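Local coordinates for protein extracellular ligand-binding receptor (Desulfitobacterium hafniense, PDB 4Q6B) that binds leucine in the cleft between its two lobes, probably as the substrate-binding component of an ABC transporter for amino-acid uptake, at residues 32-37 with 291-296. Residues are numbered along the deposited sequence; the frame is centred on the assembly and turned at random. Where two conformers were deposited one is given.
Sequences LAVQEI and DAVILL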
ATOM      1  N   LEU A  32       7.638 -14.228 -10.068  1.00 14.98           N
ATOM      2  CA  LEU A  32       8.989 -14.447  -9.548  1.00 17.12           C
ATOM      3  C   LEU A  32       8.971 -15.202  -8.205  1.00 16.02           C
ATOM      4  O   LEU A  32       9.822 -16.051  -7.973  1.00 19.51           O
ATOM      5  CB  LEU A  32       9.721 -13.106  -9.402  1.00 17.68           C
ATOM      6  CG  LEU A  32      11.233 -13.195  -9.213  1.00 18.30           C
ATOM      7  CD1 LEU A  32      12.012 -13.677 -10.457  1.00 24.44           C
ATOM      8  CD2 LEU A  32      11.820 -11.855  -8.765  1.00 19.64           C
ATOM      9  N   ALA A  33       8.034 -14.885  -7.318  1.00 15.51           N
ATOM     10  CA  ALA A  33       7.979 -15.590  -6.009  1.00 13.98           C
ATOM     11  C   ALA A  33       7.551 -17.041  -6.132  1.00 14.09           C
ATOM     12  O   ALA A  33       8.090 -17.912  -5.466  1.00 18.84           O
ATOM     13  CB  ALA A  33       7.055 -14.856  -5.081  1.00 15.43           C
ATOM     14  N   VAL A  34       6.542 -17.271  -6.962  1.00 17.15           N
ATOM     15  CA  VAL A  34       6.083 -18.623  -7.183  1.00 18.86           C
ATOM     16  C   VAL A  34       7.216 -19.468  -7.766  1.00 21.48           C
ATOM     17  O   VAL A  34       7.410 -20.645  -7.379  1.00 21.09           O
ATOM     18  CB  VAL A  34       4.898 -18.603  -8.140  1.00 16.65           C
ATOM     19  CG1 VAL A  34       4.552 -20.032  -8.540  1.00 19.76           C
ATOM     20  CG2 VAL A  34       3.711 -17.944  -7.451  1.00 18.74           C
ATOM     21  N   GLN A  35       7.994 -18.889  -8.687  0.50 21.16           N
ATOM     22  CA  GLN A  35       9.106 -19.618  -9.321  0.50 22.17           C
ATOM     23  C   GLN A  35      10.156 -19.960  -8.270  0.50 20.96           C
ATOM     24  O   GLN A  35      10.728 -21.063  -8.250  0.50 24.08           O
ATOM     25  CB  GLN A  35       9.828 -18.775 -10.401  0.50 28.34           C
ATOM     26  CG  GLN A  35       9.023 -18.315 -11.615  0.50 32.34           C
ATOM     27  CD  GLN A  35       8.729 -19.407 -12.641  0.50 37.37           C
ATOM     28  OE1 GLN A  35       8.055 -19.150 -13.651  0.50 38.81           O
ATOM     29  NE2 GLN A  35       9.232 -20.628 -12.396  0.50 38.98           N
ATOM     30  N   GLU A  36      10.375 -19.019  -7.357  1.00 21.59           N
ATOM     31  CA  GLU A  36      11.358 -19.239  -6.291  1.00 24.23           C
ATOM     32  C   GLU A  36      10.880 -20.366  -5.357  1.00 18.74           C
ATOM     33  O   GLU A  36      11.661 -21.231  -4.988  1.00 21.84           O
ATOM     34  CB  GLU A  36      11.583 -17.922  -5.510  1.00 25.60           C
ATOM     35  CG  GLU A  36      12.487 -18.054  -4.286  1.00 32.58           C
ATOM     36  CD  GLU A  36      13.909 -18.506  -4.617  1.00 42.43           C
ATOM     37  OE1 GLU A  36      14.531 -19.162  -3.749  1.00 47.21           O
ATOM     38  OE2 GLU A  36      14.410 -18.210  -5.727  1.00 44.93           O
ATOM     39  N   ILE A  37       9.592 -20.362  -5.025  1.00 19.72           N
ATOM     40  CA  ILE A  37       9.019 -21.352  -4.092  1.00 19.43           C
ATOM     41  C   ILE A  37       9.124 -22.742  -4.720  1.00 19.92           C
ATOM     42  O   ILE A  37       9.596 -23.701  -4.095  1.00 20.32           O
ATOM     43  CB  ILE A  37       7.567 -21.036  -3.772  1.00 18.23           C
ATOM     44  CG1 ILE A  37       7.457 -19.772  -2.884  1.00 20.67           C
ATOM     45  CG2 ILE A  37       6.868 -22.252  -3.113  1.00 17.26           C
ATOM     46  CD1 ILE A  37       8.243 -19.893  -1.592  1.00 20.94           C
ATOM     47  N   ASP A 291       6.567 -10.471  -1.549  1.00 12.46           N
ATOM     48  CA  ASP A 291       6.593 -10.819  -0.130  1.00 15.30           C
ATOM     49  C   ASP A 291       5.295 -11.543   0.279  1.00 12.23           C
ATOM     50  O   ASP A 291       5.359 -12.458   1.161  1.00 14.37           O
ATOM     51  CB  ASP A 291       6.790  -9.588   0.773  1.00 16.32           C
ATOM     52  CG  ASP A 291       8.269  -9.241   0.985  1.00 18.06           C
ATOM     53  OD1 ASP A 291       9.183  -9.960   0.502  1.00 17.52           O
ATOM     54  OD2 ASP A 291       8.513  -8.208   1.641  1.00 15.73           O
ATOM     55  N   ALA A 292       4.174 -11.234  -0.365  1.00 11.91           N
ATOM     56  CA  ALA A 292       2.931 -11.878   0.070  1.00 10.82           C
ATOM     57  C   ALA A 292       2.976 -13.367  -0.265  1.00 13.91           C
ATOM     58  O   ALA A 292       2.512 -14.186   0.492  1.00 16.14           O
ATOM     59  CB  ALA A 292       1.712 -11.242  -0.627  1.00 10.92           C
ATOM     60  N   VAL A 293       3.454 -13.698  -1.458  1.00 11.68           N
ATOM     61  CA  VAL A 293       3.562 -15.089  -1.884  1.00 14.17           C
ATOM     62  C   VAL A 293       4.560 -15.815  -0.992  1.00 18.25           C
ATOM     63  O   VAL A 293       4.279 -16.925  -0.523  1.00 18.20           O
ATOM     64  CB  VAL A 293       3.991 -15.217  -3.377  1.00 13.06           C
ATOM     65  CG1 VAL A 293       4.399 -16.681  -3.722  1.00 16.43           C
ATOM     66  CG2 VAL A 293       2.892 -14.748  -4.305  1.00 14.46           C
ATOM     67  N   ILE A 294       5.694 -15.179  -0.695  1.00 14.92           N
ATOM     68  CA  ILE A 294       6.714 -15.879   0.076  1.00 15.70           C
ATOM     69  C   ILE A 294       6.195 -16.118   1.508  1.00 19.80           C
ATOM     70  O   ILE A 294       6.407 -17.212   2.092  1.00 20.64           O
ATOM     71  CB  ILE A 294       8.055 -15.130   0.115  1.00 16.40           C
ATOM     72  CG1 ILE A 294       8.672 -14.975  -1.289  1.00 16.80           C
ATOM     73  CG2 ILE A 294       9.063 -15.899   1.002  1.00 22.69           C
ATOM     74  CD1 ILE A 294       8.896 -16.251  -2.028  1.00 20.97           C
ATOM     75  N   LEU A 295       5.541 -15.092   2.069  0.57 17.53           N
ATOM     76  CA  LEU A 295       4.973 -15.148   3.422  0.57 16.90           C
ATOM     77  C   LEU A 295       3.933 -16.271   3.495  0.57 16.15           C
ATOM     78  O   LEU A 295       3.991 -17.140   4.368  0.57 17.02           O
ATOM     79  CB  LEU A 295       4.279 -13.815   3.771  0.57 21.24           C
ATOM     80  CG  LEU A 295       4.986 -12.592   4.382  0.57 23.12           C
ATOM     81  CD1 LEU A 295       4.420 -11.231   3.912  0.57 22.29           C
ATOM     82  CD2 LEU A 295       4.920 -12.688   5.902  0.57 19.83           C
ATOM     83  N   LEU A 296       3.004 -16.277   2.544  1.00 14.24           N
ATOM     84  CA  LEU A 296       1.932 -17.294   2.578  1.00 14.53           C
ATOM     85  C   LEU A 296       2.504 -18.702   2.397  1.00 14.48           C
ATOM     86  O   LEU A 296       2.056 -19.689   3.023  1.00 15.38           O
ATOM     87  CB  LEU A 296       0.871 -17.046   1.520  1.00 12.77           C
ATOM     88  CG  LEU A 296       0.026 -15.818   1.762  1.00  9.70           C
ATOM     89  CD1 LEU A 296      -0.806 -15.509   0.499  1.00 16.90           C
ATOM     90  CD2 LEU A 296      -0.909 -16.056   2.947  1.00 16.15           C
TER
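Ala33 and Val293 form the closest point between these two helical segments: their CA atoms lie only 6.1 Å apart, and Ala33 CB stands 3.5 Å from Val293 CG1, tighter than usual for two carbons. The CG1 methyl of the valine sits in a shallow hollow of helix 26-39 bordered by Ala33, by Val34 on one side and, more loosely at 4.4 Å, by Ile37 CG1 a turn further along. With chi1 at 168° Val293 CG1 lies anti to its own backbone N, which carries it past one side of the alanine methyl, toward Val34 N. On that flank Val34 CG2 lies 4.0 Å from Val293 CG1, the two valines crossing at a slant. The segment axes approach to 8.7 Å and run in the same general direction, 31° apart, a spacing that agrees with the small residue at the crossing.

Both helices belong to the two-lobed type I periplasmic binding protein fold of the leucine-binding protein family. Val293 also touches Ile79 on strand 75-79 of the five-stranded parallel sheet, so helix 284-301 packs on that sheet as well as on helix 26-39, away from the leucine pocket.

The other flank is filled by Ile294. Its CB does not aim at helix 26-39, but the delta methyl reaches across, CD1 coming within 3.8 Å of Ala33 CB and 3.7 Å of Ile37 CD1. Ala33 CB thus sits between Val293 and Ile294, while Ile294 CD1 fits between Ala33 and Ile37, one turn apart. The Ile37 and Ile294 side chains run alongside one another with opposite senses, and no hydrogen bond joins the segments. Beyond this pair, Ile37 continues onto Ala297, the next turn of helix 284-301.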